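Local coordinates for protein vinylacetyl-CoA Delta-isomerase (PDB 6VJR) that probably isomerises vinylacetyl-CoA and dehydrates 4-hydroxybutyryl-CoA, as an oxygen-tolerant archaeal flavoprotein carrying FAD, a [4Fe-4S] cluster and an iron ion, at residues Y46-A49 with L50-A54; L80-Q83 with N84-Q87; L130-V133 with K134-Q138. One frame throughout, in Å; residues are numbered along the deposited sequence. Where two conformers were deposited one is given.

How the contacts relate
All three contacts are local, each made along a helix or at its end, and all lie in the N-terminal half of the chain. They come in series. Contact 1 covers the end of helix 36-51 and the start of helix 53-56. Contact 2 lies in helix 77-94, and contact 3 in helix 125-139. The centres of contacts 1 and 2 are about 13 Å apart, and the two touch where Leu-48 packs on Met-86. They form one packed helical region beside the iron-sulfur cluster, which contact 2 approaches through Gln-87. Contact 3 lies off that region, against strand 195-198, its centre about 20 Å from contact 1 and 21 Å from contact 2.

Contact 1 of 3, residues Y46-A49 with L50-A54; sequences YDLA and LREEA
Leu-48 and Asp-47 meet Arg-51 and Glu-52 over the last turn of a helix. Backbone hydrogen bonds hold the turn. Arg-51 N binds Asp-47 O at 3.0 Å, and Glu-52 N binds Leu-48 O at 2.7 Å with an angle of 153° at the hydrogen. The bonds from Leu-50 N to Tyr-46 O and to Asp-47 O are both weak. Glu-52 then leaves helical geometry and takes the N-cap position of the next short helix. Past this break, Glu-53 CA makes a C-H...O contact of 3.4 Å with Ala-49 O.

The side-chain contacts centre on one methyl. Leu-48 has CG anti to the backbone N (chi1 177°), which carries CD1 forward along the helix. There CD1 packs against the guanidinium, 3.7 Å from Arg-51 NH1, and against the aliphatic part and carboxylate of Glu-52. The side chains of Leu-48 and Arg-51 cross at about a right angle.

The charged groups are held mostly from outside. The Arg-51 chain bends at chi3 (-46°) and folds back over the helix. One guanidinium face covers the backbone of Asp-47 and Leu-48, and NH2 comes 3.6 Å from Asp-47 CB. The Asp-47 carboxylate is not in contact with it: OD2 and Arg-51 NH2 are 5.1 Å apart. Asp-47 OD1 instead accepts from Gly-5 N, while Arg-51 NH1 forms a salt bridge with Glu-44. Arg-51 thus bridges along its own helix, and any pull from Asp-47 is probably secondary.

Leu-48 and Glu-52 both touch Lys-89 of helix 77-94. Ala-49 and Leu-48 rest on Ala-56 of helix 53-56. The contact therefore joins the end of helix 36-51 to the two helices that follow it.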
# COMPACT_ATOMS: atom_id res chain seq x y z
N TYR A 46 17.90 20.02 -27.79
CA TYR A 46 18.18 21.15 -28.66
C TYR A 46 16.99 21.40 -29.57
O TYR A 46 16.64 22.54 -29.80
CB TYR A 46 19.48 20.92 -29.43
CG TYR A 46 20.78 20.94 -28.65
CD1 TYR A 46 21.33 19.82 -28.05
CD2 TYR A 46 21.48 22.12 -28.52
CE1 TYR A 46 22.54 19.87 -27.37
CE2 TYR A 46 22.70 22.20 -27.89
CZ TYR A 46 23.24 21.07 -27.29
OH TYR A 46 24.45 21.19 -26.68
N ASP A 47 16.45 20.34 -30.17
CA ASP A 47 15.34 20.49 -31.11
C ASP A 47 14.12 21.11 -30.44
O ASP A 47 13.41 21.91 -31.02
CB ASP A 47 15.10 19.18 -31.85
CG ASP A 47 16.22 18.76 -32.80
OD1 ASP A 47 16.97 19.66 -33.34
OD2 ASP A 47 16.31 17.53 -33.06
N LEU A 48 13.81 20.71 -29.20
CA LEU A 48 12.68 21.28 -28.50
C LEU A 48 12.84 22.79 -28.31
O LEU A 48 11.88 23.53 -28.47
CB LEU A 48 12.45 20.56 -27.19
CG LEU A 48 11.32 21.13 -26.33
CD1 LEU A 48 10.04 20.89 -27.10
CD2 LEU A 48 11.24 20.54 -24.94
N ALA A 49 14.06 23.25 -28.02
CA ALA A 49 14.31 24.68 -27.86
C ALA A 49 14.04 25.45 -29.16
O ALA A 49 13.68 26.62 -29.08
CB ALA A 49 15.70 24.90 -27.33
N LEU A 50 14.22 24.81 -30.34
CA LEU A 50 13.89 25.44 -31.61
C LEU A 50 12.38 25.43 -31.86
O LEU A 50 11.85 26.39 -32.41
CB LEU A 50 14.62 24.70 -32.73
CG LEU A 50 16.14 24.94 -32.78
CD1 LEU A 50 16.71 24.09 -33.88
CD2 LEU A 50 16.48 26.41 -33.00
N ARG A 51 11.71 24.32 -31.54
CA ARG A 51 10.28 24.20 -31.80
C ARG A 51 9.42 24.99 -30.81
O ARG A 51 8.36 25.45 -31.18
CB ARG A 51 9.87 22.74 -31.73
CG ARG A 51 10.45 21.99 -32.91
CD ARG A 51 9.72 20.67 -33.13
NE ARG A 51 9.52 19.90 -31.91
CZ ARG A 51 10.39 19.09 -31.30
NH1 ARG A 51 10.07 18.66 -30.10
NH2 ARG A 51 11.52 18.66 -31.87
N GLU A 52 9.84 25.02 -29.54
CA GLU A 52 9.03 25.55 -28.44
C GLU A 52 9.94 26.46 -27.62
O GLU A 52 10.28 26.12 -26.50
CB GLU A 52 8.45 24.37 -27.64
CG GLU A 52 7.61 23.44 -28.50
CD GLU A 52 6.70 22.44 -27.78
OE1 GLU A 52 6.26 22.75 -26.64
OE2 GLU A 52 6.42 21.34 -28.34
N GLU A 53 10.28 27.63 -28.20
CA GLU A 53 11.28 28.52 -27.61
C GLU A 53 10.91 28.97 -26.20
O GLU A 53 11.78 29.05 -25.33
CB GLU A 53 11.48 29.82 -28.37
CG GLU A 53 12.20 29.65 -29.70
CD GLU A 53 12.37 31.00 -30.38
OE1 GLU A 53 12.13 32.06 -29.75
OE2 GLU A 53 12.72 30.95 -31.58
N ALA A 54 9.63 29.32 -25.95
CA ALA A 54 9.29 29.82 -24.63
C ALA A 54 9.42 28.72 -23.57
O ALA A 54 9.81 29.00 -22.43
CB ALA A 54 7.93 30.45 -24.62

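Contact 2 of 3, residues L80-Q83 with N84-Q87; sequences LVLQ and NKMQ
Gln-83 O sits over one face of the Gln-87 amide, 3.3 Å from Gln-87 CD, with CG closer still. Two acceptors, Gln-83 O and Gln-87 OE1, are neighbours here, but OE1 has its own donor. Asn-84 ND2 donates to Gln-87 OE1 at 2.9 Å, with 163° at the hydrogen. OE1 lies in the plane of the Asn-84 amide, so the donor is well aimed. Seen from the acceptor, ND2 is tilted 15° from the Gln-87 carbonyl plane. Asn-84 OD1 bonds to Ser-344. Partners on both ends of the Asn-84 amide should fix its rotation. Gln-83 OE1 accepts a hydrogen bond from Arg-291 NH1.

Lys-85 runs back along the helix, extended beyond CG. Its CG sits 3.5 Å from Val-81 O. Farther out, CE touches Val-81 CG1 at 3.8 Å, because that methyl stands anti to the backbone N (chi1 175°). CD approaches Leu-82 CD2 more loosely. The ammonium reaches Lys-496 O of a second subunit. Backbone bonds from Lys-85, Met-86 and Gln-87 to the residues four earlier keep the helix regular.

Gln-87 touches Cys-101, a ligand of the [4Fe-4S] cluster, and its amide makes a weak hydrogen bond with Ser-292. Helix 77-94 packs against helix 101-121 through Gln-83 and Gln-87, and against helix 320-345 through Val-81 and Asn-84. Lys-85 and Met-86 face helix 53-56.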
# COMPACT_ATOMS: atom_id res chain seq x y z
N LEU A 80 11.97 27.97 -12.09
CA LEU A 80 11.98 26.61 -11.57
C LEU A 80 10.82 25.79 -12.11
O LEU A 80 10.96 24.62 -12.49
CB LEU A 80 11.97 26.68 -10.07
CG LEU A 80 13.17 27.32 -9.39
CD1 LEU A 80 12.93 27.45 -7.89
CD2 LEU A 80 14.45 26.58 -9.70
N VAL A 81 9.64 26.38 -12.10
CA VAL A 81 8.47 25.75 -12.66
C VAL A 81 8.65 25.41 -14.14
O VAL A 81 8.30 24.32 -14.58
CB VAL A 81 7.21 26.57 -12.43
CG1 VAL A 81 6.03 25.94 -13.15
CG2 VAL A 81 6.92 26.71 -10.96
N LEU A 82 9.22 26.31 -14.91
CA LEU A 82 9.47 26.05 -16.32
C LEU A 82 10.45 24.91 -16.57
O LEU A 82 10.32 24.18 -17.56
CB LEU A 82 9.92 27.35 -16.95
CG LEU A 82 8.78 28.32 -17.25
CD1 LEU A 82 9.36 29.68 -17.53
CD2 LEU A 82 7.96 27.92 -18.47
N GLN A 83 11.41 24.72 -15.66
CA GLN A 83 12.30 23.55 -15.74
C GLN A 83 11.42 22.29 -15.70
O GLN A 83 11.61 21.39 -16.54
CB GLN A 83 13.28 23.41 -14.57
CG GLN A 83 14.34 24.51 -14.49
CD GLN A 83 15.18 24.41 -13.24
OE1 GLN A 83 14.76 23.85 -12.22
NE2 GLN A 83 16.38 24.93 -13.30
N ASN A 84 10.48 22.24 -14.76
CA ASN A 84 9.59 21.07 -14.60
C ASN A 84 8.67 20.87 -15.81
O ASN A 84 8.50 19.76 -16.28
CB ASN A 84 8.77 21.17 -13.33
CG ASN A 84 9.49 21.00 -12.02
OD1 ASN A 84 8.98 21.45 -10.99
ND2 ASN A 84 10.62 20.31 -12.00
N LYS A 85 8.12 21.95 -16.36
CA LYS A 85 7.27 21.85 -17.55
C LYS A 85 8.06 21.26 -18.72
O LYS A 85 7.58 20.37 -19.43
CB LYS A 85 6.70 23.21 -17.87
CG LYS A 85 5.74 23.76 -16.85
CD LYS A 85 5.17 25.10 -17.21
CE LYS A 85 4.01 25.45 -16.36
NZ LYS A 85 3.55 26.79 -16.64
N MET A 86 9.29 21.76 -18.93
CA MET A 86 10.20 21.25 -19.94
C MET A 86 10.52 19.77 -19.73
O MET A 86 10.53 18.99 -20.69
CB MET A 86 11.44 22.17 -20.02
CG MET A 86 12.45 21.65 -21.05
SD MET A 86 13.94 22.66 -21.12
CE MET A 86 14.74 22.30 -19.57
N GLN A 87 10.88 19.43 -18.50
CA GLN A 87 11.18 18.04 -18.13
C GLN A 87 10.05 17.08 -18.49
O GLN A 87 10.30 16.00 -19.07
CB GLN A 87 11.55 17.98 -16.66
CG GLN A 87 12.92 18.56 -16.35
CD GLN A 87 13.11 18.93 -14.90
OE1 GLN A 87 12.14 19.07 -14.14
NE2 GLN A 87 14.37 19.10 -14.50

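Contact 3 of 3, residues L130-V133 with K134-Q138; sequences LEFV and KMVQQ
Phe-132 and Val-136 pack one turn apart on helix 125-139. The Phe-132 side chain leaves CB with CG anti to the backbone N (chi1 176°), which swings the ring forward toward the next turn. Met-135 CE approaches the ring obliquely, near CD1 and CE1, but Met-135 has two conformers and this contact, made by one of them, is doubtful. At the tip, CZ meets Val-136 CG1 at 3.6 Å. That methyl lies over the CE1-CZ-CE2 end of the face, 3.9 Å from the centroid and 22° off the normal, a CH-pi contact. Replacing Phe-132 by an alanine is likely to strip Val-136 CG1 of its ring and leave Trp-195 without its edge-to-face partner.

A second pair lies alongside. Val-133 CG1 touches Gln-137 NE2 at 3.5 Å, and the two side chains point the same way. The Gln-137 amide is gripped from outside: NE2 donates to Leu-71 O, and OE1 bonds to Ser-60 and Thr-63. Glu-131 and Lys-134 also run side by side, but their charged atoms OE2 and NZ stay 4.8 Å apart.

Each backbone N from Lys-134 to Gln-137 bonds to the carbonyl four residues earlier. These bonds are those of a regular alpha-helix, and the side chains pair along it at spacings of three and four. Phe-132 packs against strand 195-198 of the four-stranded mixed sheet, meeting Trp-195 and Ile-197, and touches Met-107 of helix 101-121.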
# COMPACT_ATOMS: atom_id res chain seq x y z
N LEU A 130 30.98 32.01 -12.72
CA LEU A 130 30.22 32.81 -13.66
C LEU A 130 30.88 32.87 -15.04
O LEU A 130 30.19 32.86 -16.08
CB LEU A 130 29.98 34.22 -13.12
CG LEU A 130 29.04 34.32 -11.92
CD1 LEU A 130 28.96 35.74 -11.44
CD2 LEU A 130 27.65 33.76 -12.28
N GLU A 131 32.23 32.95 -15.09
CA GLU A 131 32.90 32.93 -16.38
C GLU A 131 32.65 31.59 -17.07
O GLU A 131 32.51 31.55 -18.29
CB GLU A 131 34.39 33.23 -16.27
CG GLU A 131 34.68 34.63 -15.76
CD GLU A 131 34.42 35.71 -16.78
OE1 GLU A 131 34.45 36.85 -16.31
OE2 GLU A 131 34.23 35.48 -18.00
N PHE A 132 32.57 30.51 -16.29
CA PHE A 132 32.27 29.21 -16.87
C PHE A 132 30.85 29.20 -17.45
O PHE A 132 30.62 28.71 -18.56
CB PHE A 132 32.51 28.12 -15.83
CG PHE A 132 32.12 26.74 -16.34
CD1 PHE A 132 33.00 26.04 -17.14
CD2 PHE A 132 30.90 26.15 -16.03
CE1 PHE A 132 32.69 24.77 -17.59
CE2 PHE A 132 30.57 24.90 -16.54
CZ PHE A 132 31.46 24.21 -17.32
N VAL A 133 29.89 29.72 -16.69
CA VAL A 133 28.52 29.79 -17.14
C VAL A 133 28.44 30.58 -18.44
O VAL A 133 27.75 30.18 -19.36
CB VAL A 133 27.58 30.36 -16.06
CG1 VAL A 133 26.19 30.60 -16.65
CG2 VAL A 133 27.53 29.37 -14.88
N LYS A 134 29.12 31.73 -18.49
CA LYS A 134 29.10 32.54 -19.69
C LYS A 134 29.58 31.73 -20.89
O LYS A 134 28.94 31.72 -21.95
CB LYS A 134 29.95 33.78 -19.47
CG LYS A 134 30.23 34.51 -20.76
CD LYS A 134 30.97 35.82 -20.54
CE LYS A 134 31.23 36.55 -21.81
NZ LYS A 134 31.86 37.81 -21.47
N MET A 135 30.71 31.03 -20.74
CA MET A 135 31.24 30.19 -21.81
C MET A 135 30.18 29.18 -22.27
O MET A 135 29.85 29.12 -23.44
CB MET A 135 32.52 29.48 -21.36
CG MET A 135 33.12 28.55 -22.40
SD MET A 135 34.59 27.67 -21.82
CE MET A 135 33.91 26.44 -20.69
N VAL A 136 29.65 28.35 -21.35
CA VAL A 136 28.81 27.26 -21.77
C VAL A 136 27.48 27.76 -22.35
O VAL A 136 26.92 27.12 -23.23
CB VAL A 136 28.63 26.19 -20.68
CG1 VAL A 136 29.96 25.63 -20.23
CG2 VAL A 136 27.89 26.67 -19.46
N GLN A 137 26.99 28.88 -21.84
CA GLN A 137 25.81 29.54 -22.40
C GLN A 137 26.02 30.04 -23.83
O GLN A 137 25.15 29.89 -24.68
CB GLN A 137 25.35 30.68 -21.50
CG GLN A 137 24.61 30.21 -20.25
CD GLN A 137 23.93 31.33 -19.50
OE1 GLN A 137 24.08 32.54 -19.81
NE2 GLN A 137 23.22 30.91 -18.46
N GLN A 138 27.15 30.70 -24.07
CA GLN A 138 27.49 31.19 -25.40
C GLN A 138 27.59 30.06 -26.41
O GLN A 138 27.11 30.20 -27.53
CB GLN A 138 28.83 31.92 -25.38
CG GLN A 138 28.85 33.18 -24.53
CD GLN A 138 30.20 33.88 -24.56
OE1 GLN A 138 31.26 33.29 -24.30
NE2 GLN A 138 30.17 35.13 -24.94